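Local coordinates for protein 30kLP (PDB 3K8G) that may be involved in ligand transport and alters membrane permeability at acidic pH, at residues A[30-42]-A[245-257]. Sequence-based numbering, arbitrary orientation.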
loop_
_atom_site.group_PDB
_atom_site.type_symbol
_atom_site.label_atom_id
_atom_site.label_comp_id
_atom_site.label_asym_id
_atom_site.label_seq_id
_atom_site.Cartn_x
_atom_site.Cartn_y
_atom_site.Cartn_z
ATOM N N ASN A 30 11.407 -2.583 -6.413
ATOM C CA ASN A 30 10.471 -3.336 -5.579
ATOM C C ASN A 30 9.647 -4.398 -6.288
ATOM O O ASN A 30 8.604 -4.846 -5.780
ATOM C CB ASN A 30 9.559 -2.372 -4.811
ATOM C CG ASN A 30 10.343 -1.407 -3.963
ATOM O OD1 ASN A 30 11.028 -1.817 -3.055
ATOM N ND2 ASN A 30 10.265 -0.127 -4.273
ATOM N N GLU A 31 10.149 -4.840 -7.441
ATOM C CA GLU A 31 9.432 -5.763 -8.311
ATOM C C GLU A 31 9.069 -7.092 -7.668
ATOM O O GLU A 31 7.925 -7.548 -7.785
ATOM C CB GLU A 31 10.229 -5.989 -9.628
ATOM C CG GLU A 31 10.443 -4.704 -10.444
ATOM C CD GLU A 31 11.741 -3.961 -10.120
ATOM O OE1 GLU A 31 12.388 -4.229 -9.086
ATOM O OE2 GLU A 31 12.134 -3.093 -10.919
ATOM N N ASN A 32 10.031 -7.711 -6.986
ATOM C CA ASN A 32 9.807 -9.000 -6.333
ATOM C C ASN A 32 8.759 -8.884 -5.224
ATOM O O ASN A 32 7.824 -9.685 -5.144
ATOM C CB ASN A 32 11.113 -9.555 -5.756
ATOM C CG ASN A 32 10.907 -10.847 -4.938
ATOM O OD1 ASN A 32 11.152 -10.881 -3.718
ATOM N ND2 ASN A 32 10.458 -11.912 -5.606
ATOM N N LEU A 33 8.924 -7.889 -4.359
ATOM C CA LEU A 33 7.954 -7.674 -3.285
ATOM C C LEU A 33 6.513 -7.541 -3.821
ATOM O O LEU A 33 5.592 -8.187 -3.328
ATOM C CB LEU A 33 8.319 -6.426 -2.475
ATOM C CG LEU A 33 7.274 -6.040 -1.423
ATOM C CD1 LEU A 33 7.318 -7.103 -0.340
ATOM C CD2 LEU A 33 7.557 -4.646 -0.855
ATOM N N ILE A 34 6.328 -6.692 -4.822
ATOM C CA ILE A 34 4.983 -6.442 -5.360
ATOM C C ILE A 34 4.443 -7.722 -6.010
ATOM O O ILE A 34 3.279 -8.062 -5.837
ATOM C CB ILE A 34 4.972 -5.274 -6.363
ATOM C CG1 ILE A 34 5.325 -3.963 -5.657
ATOM C CG2 ILE A 34 3.581 -5.153 -7.019
ATOM C CD1 ILE A 34 5.866 -2.875 -6.582
ATOM N N SER A 35 5.300 -8.432 -6.750
ATOM C CA SER A 35 4.908 -9.710 -7.332
ATOM C C SER A 35 4.394 -10.662 -6.275
ATOM O O SER A 35 3.351 -11.269 -6.469
ATOM C CB SER A 35 6.068 -10.357 -8.107
ATOM O OG SER A 35 6.237 -9.681 -9.342
ATOM N N ARG A 36 5.123 -10.795 -5.164
ATOM C CA ARG A 36 4.727 -11.705 -4.085
ATOM C C ARG A 36 3.396 -11.319 -3.449
ATOM O O ARG A 36 2.565 -12.183 -3.147
ATOM C CB ARG A 36 5.783 -11.746 -2.984
ATOM C CG ARG A 36 7.064 -12.428 -3.365
ATOM C CD ARG A 36 8.050 -12.384 -2.191
ATOM N NE ARG A 36 9.233 -13.200 -2.474
ATOM C CZ ARG A 36 9.346 -14.494 -2.182
ATOM N NH1 ARG A 36 8.355 -15.140 -1.577
ATOM N NH2 ARG A 36 10.465 -15.141 -2.492
ATOM N N ILE A 37 3.196 -10.028 -3.214
ATOM C CA ILE A 37 1.913 -9.589 -2.663
ATOM C C ILE A 37 0.778 -9.944 -3.610
ATOM O O ILE A 37 -0.228 -10.514 -3.188
ATOM C CB ILE A 37 1.905 -8.085 -2.357
ATOM C CG1 ILE A 37 2.916 -7.777 -1.259
ATOM C CG2 ILE A 37 0.477 -7.618 -1.935
ATOM C CD1 ILE A 37 3.258 -6.314 -1.156
ATOM N N ILE A 38 0.958 -9.647 -4.895
ATOM C CA ILE A 38 -0.077 -9.957 -5.884
ATOM C C ILE A 38 -0.405 -11.449 -5.894
ATOM O O ILE A 38 -1.583 -11.830 -5.831
ATOM C CB ILE A 38 0.321 -9.471 -7.281
ATOM C CG1 ILE A 38 0.236 -7.944 -7.338
ATOM C CG2 ILE A 38 -0.520 -10.176 -8.398
ATOM C CD1 ILE A 38 0.803 -7.377 -8.614
ATOM N N GLU A 39 0.643 -12.280 -5.938
ATOM C CA GLU A 39 0.514 -13.733 -5.882
ATOM C C GLU A 39 -0.314 -14.237 -4.710
ATOM O O GLU A 39 -1.124 -15.144 -4.885
ATOM C CB GLU A 39 1.892 -14.398 -5.799
ATOM C CG GLU A 39 2.696 -14.341 -7.058
ATOM C CD GLU A 39 4.021 -15.030 -6.886
ATOM O OE1 GLU A 39 3.999 -16.250 -6.622
ATOM O OE2 GLU A 39 5.069 -14.353 -6.994
ATOM N N ASN A 40 -0.083 -13.667 -3.523
ATOM C CA ASN A 40 -0.824 -14.029 -2.313
ATOM C C ASN A 40 -2.340 -13.781 -2.428
ATOM O O ASN A 40 -3.117 -14.345 -1.651
ATOM C CB ASN A 40 -0.297 -13.242 -1.105
ATOM C CG ASN A 40 1.129 -13.642 -0.680
ATOM O OD1 ASN A 40 1.663 -14.676 -1.087
ATOM N ND2 ASN A 40 1.734 -12.816 0.178
ATOM N N HIS A 41 -2.753 -12.948 -3.388
ATOM C CA HIS A 41 -4.167 -12.550 -3.519
ATOM C C HIS A 41 -4.890 -12.993 -4.798
ATOM O O HIS A 41 -6.104 -12.794 -4.920
ATOM C CB HIS A 41 -4.329 -11.033 -3.346
ATOM C CG HIS A 41 -4.125 -10.557 -1.943
ATOM N ND1 HIS A 41 -3.319 -9.483 -1.635
ATOM C CD2 HIS A 41 -4.608 -11.015 -0.764
ATOM C CE1 HIS A 41 -3.328 -9.287 -0.329
ATOM N NE2 HIS A 41 -4.097 -10.208 0.224
ATOM N N GLU A 42 -4.154 -13.577 -5.741
ATOM C CA GLU A 42 -4.722 -14.172 -6.968
ATOM C C GLU A 42 -4.917 -13.127 -8.054
ATOM O O GLU A 42 -3.972 -12.813 -8.778
ATOM C CB GLU A 42 -6.029 -14.955 -6.705
ATOM C CG GLU A 42 -5.888 -16.169 -5.771
ATOM C CD GLU A 42 -5.695 -17.491 -6.508
ATOM O OE1 GLU A 42 -6.695 -18.042 -7.031
ATOM O OE2 GLU A 42 -4.547 -17.999 -6.542
ATOM N N ALA A 245 11.908 -10.009 2.168
ATOM C CA ALA A 245 10.878 -9.606 1.225
ATOM C C ALA A 245 9.696 -10.560 1.299
ATOM O O ALA A 245 8.548 -10.138 1.218
ATOM C CB ALA A 245 11.434 -9.559 -0.196
ATOM N N GLU A 246 9.975 -11.855 1.446
ATOM C CA GLU A 246 8.890 -12.828 1.611
ATOM C C GLU A 246 8.026 -12.572 2.863
ATOM O O GLU A 246 6.803 -12.680 2.796
ATOM C CB GLU A 246 9.405 -14.277 1.588
ATOM C CG GLU A 246 8.741 -15.155 2.646
ATOM C CD GLU A 246 8.215 -16.460 2.101
ATOM O OE1 GLU A 246 9.037 -17.354 1.791
ATOM O OE2 GLU A 246 6.970 -16.590 2.003
ATOM N N ARG A 247 8.636 -12.252 3.999
ATOM C CA ARG A 247 7.827 -12.032 5.198
ATOM C C ARG A 247 7.114 -10.690 5.121
ATOM O O ARG A 247 5.975 -10.572 5.573
ATOM C CB ARG A 247 8.616 -12.151 6.501
ATOM C CG ARG A 247 7.809 -12.926 7.563
ATOM C CD ARG A 247 8.463 -13.003 8.931
ATOM N NE ARG A 247 7.790 -12.066 9.814
ATOM C CZ ARG A 247 8.364 -11.014 10.379
ATOM N NH1 ARG A 247 7.638 -10.230 11.140
ATOM N NH2 ARG A 247 9.653 -10.759 10.199
ATOM N N LEU A 248 7.775 -9.683 4.543
ATOM C CA LEU A 248 7.149 -8.383 4.336
ATOM C C LEU A 248 5.879 -8.513 3.492
ATOM O O LEU A 248 4.846 -7.947 3.830
ATOM C CB LEU A 248 8.129 -7.380 3.716
ATOM C CG LEU A 248 7.616 -5.957 3.409
ATOM C CD1 LEU A 248 7.024 -5.300 4.651
ATOM C CD2 LEU A 248 8.756 -5.081 2.792
ATOM N N ALA A 249 5.968 -9.292 2.416
ATOM C CA ALA A 249 4.828 -9.527 1.520
ATOM C C ALA A 249 3.631 -10.170 2.226
ATOM O O ALA A 249 2.474 -9.765 2.004
ATOM C CB ALA A 249 5.264 -10.380 0.312
ATOM N N SER A 250 3.935 -11.164 3.060
ATOM C CA SER A 250 2.969 -11.868 3.905
ATOM C C SER A 250 2.315 -10.931 4.947
ATOM O O SER A 250 1.094 -10.910 5.089
ATOM C CB SER A 250 3.678 -13.044 4.588
ATOM O OG SER A 250 2.909 -13.563 5.659
ATOM N N VAL A 251 3.133 -10.156 5.656
ATOM C CA VAL A 251 2.629 -9.112 6.583
ATOM C C VAL A 251 1.604 -8.183 5.902
ATOM O O VAL A 251 0.510 -7.916 6.432
ATOM C CB VAL A 251 3.810 -8.290 7.214
ATOM C CG1 VAL A 251 3.301 -7.034 7.922
ATOM C CG2 VAL A 251 4.616 -9.162 8.189
ATOM N N ILE A 252 1.939 -7.692 4.714
ATOM C CA ILE A 252 1.015 -6.826 3.987
ATOM C C ILE A 252 -0.261 -7.544 3.491
ATOM O O ILE A 252 -1.371 -6.995 3.556
ATOM C CB ILE A 252 1.750 -6.132 2.811
ATOM C CG1 ILE A 252 2.811 -5.172 3.387
ATOM C CG2 ILE A 252 0.755 -5.434 1.906
ATOM C CD1 ILE A 252 3.720 -4.518 2.364
ATOM N N SER A 253 -0.082 -8.762 2.984
ATOM C CA SER A 253 -1.160 -9.596 2.477
ATOM C C SER A 253 -2.145 -9.921 3.578
ATOM O O SER A 253 -3.350 -9.947 3.345
ATOM C CB SER A 253 -0.577 -10.920 1.959
ATOM O OG SER A 253 0.096 -10.706 0.744
ATOM N N SER A 254 -1.626 -10.137 4.780
ATOM C CA SER A 254 -2.434 -10.563 5.917
ATOM C C SER A 254 -3.442 -9.506 6.401
ATOM O O SER A 254 -4.255 -9.806 7.273
ATOM C CB SER A 254 -1.545 -10.992 7.078
ATOM O OG SER A 254 -0.983 -9.851 7.702
ATOM N N LEU A 255 -3.369 -8.279 5.871
ATOM C CA LEU A 255 -4.388 -7.250 6.151
ATOM C C LEU A 255 -5.757 -7.724 5.660
ATOM O O LEU A 255 -6.789 -7.491 6.305
ATOM C CB LEU A 255 -4.013 -5.919 5.458
ATOM C CG LEU A 255 -2.846 -5.114 6.059
ATOM C CD1 LEU A 255 -2.393 -3.930 5.172
ATOM C CD2 LEU A 255 -3.230 -4.620 7.484
ATOM N N TYR A 256 -5.750 -8.371 4.493
ATOM C CA TYR A 256 -6.944 -8.893 3.862
ATOM C C TYR A 256 -7.110 -10.368 4.245
ATOM O O TYR A 256 -6.155 -11.136 4.166
ATOM C CB TYR A 256 -6.845 -8.773 2.336
ATOM C CG TYR A 256 -8.084 -9.291 1.628
ATOM C CD1 TYR A 256 -9.239 -8.539 1.597
ATOM C CD2 TYR A 256 -8.101 -10.551 1.017
ATOM C CE1 TYR A 256 -10.381 -9.001 0.971
ATOM C CE2 TYR A 256 -9.252 -11.023 0.370
ATOM C CZ TYR A 256 -10.388 -10.229 0.350
ATOM O OH TYR A 256 -11.553 -10.654 -0.264
ATOM N N SER A 257 -8.334 -10.743 4.616
ATOM C CA SER A 257 -8.677 -12.074 5.148
ATOM C C SER A 257 -8.461 -12.126 6.664
ATOM O O SER A 257 -8.998 -11.294 7.411
ATOM C CB SER A 257 -7.910 -13.211 4.442
ATOM O OG SER A 257 -8.450 -13.477 3.155
HETATM O O HOH W 1 4.520 -14.038 1.289
#
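Ser253 OG is gripped from two sides: it accepts a nearly straight hydrogen bond (164°) from Asn40 ND2 at 2.7 Å, lying exactly in that amide's plane, and donates to Ala249 O one turn back in its own helix. Two helices assigned as amphipathic, 31-41 and 245-253, pack here in a lipoprotein built on a U-shaped beta-half-barrel, at a crossing angle of -44°, their axes 8.7 Å apart at closest approach. The Asn40 amide is also tied to Glu246 O through a water that accepts from ND2 and donates to the carbonyl. At the centre, Ala249 is a knob in a hole made by Leu33, Arg36, Ile37 and Asn40; its CB lies 3.6 Å from Arg36 CB. Leu33 has CG anti to its backbone N, which brings CD1 within 3.6 Å of Ala245 O and CD2 against Leu248. Ile37 CD1 meets Ile252 CD1 deeper in, where Phe25 of strand 21-26 borders both Leu33 and Ile252. Toward solvent, Glu246 CB sits over one face of the Arg36 guanidinium, while at its edge, in the guanidinium plane, NE donates to Asn32 OD1; Glu246's carboxylate is too far for a salt bridge. As two of the helices assigned to move away from helices 169-176 and 215-225 when the hydrophobic cavity opens, they may carry this interface with them. In the type I turn from Ser253 to Tyr256, Tyr256 turns an edge toward the face of His41 in an offset T-shaped pair, planes at 85°, while His41 NE2 donates to Ser253 O at 3.2 Å, the same carbonyl that takes Tyr256 N.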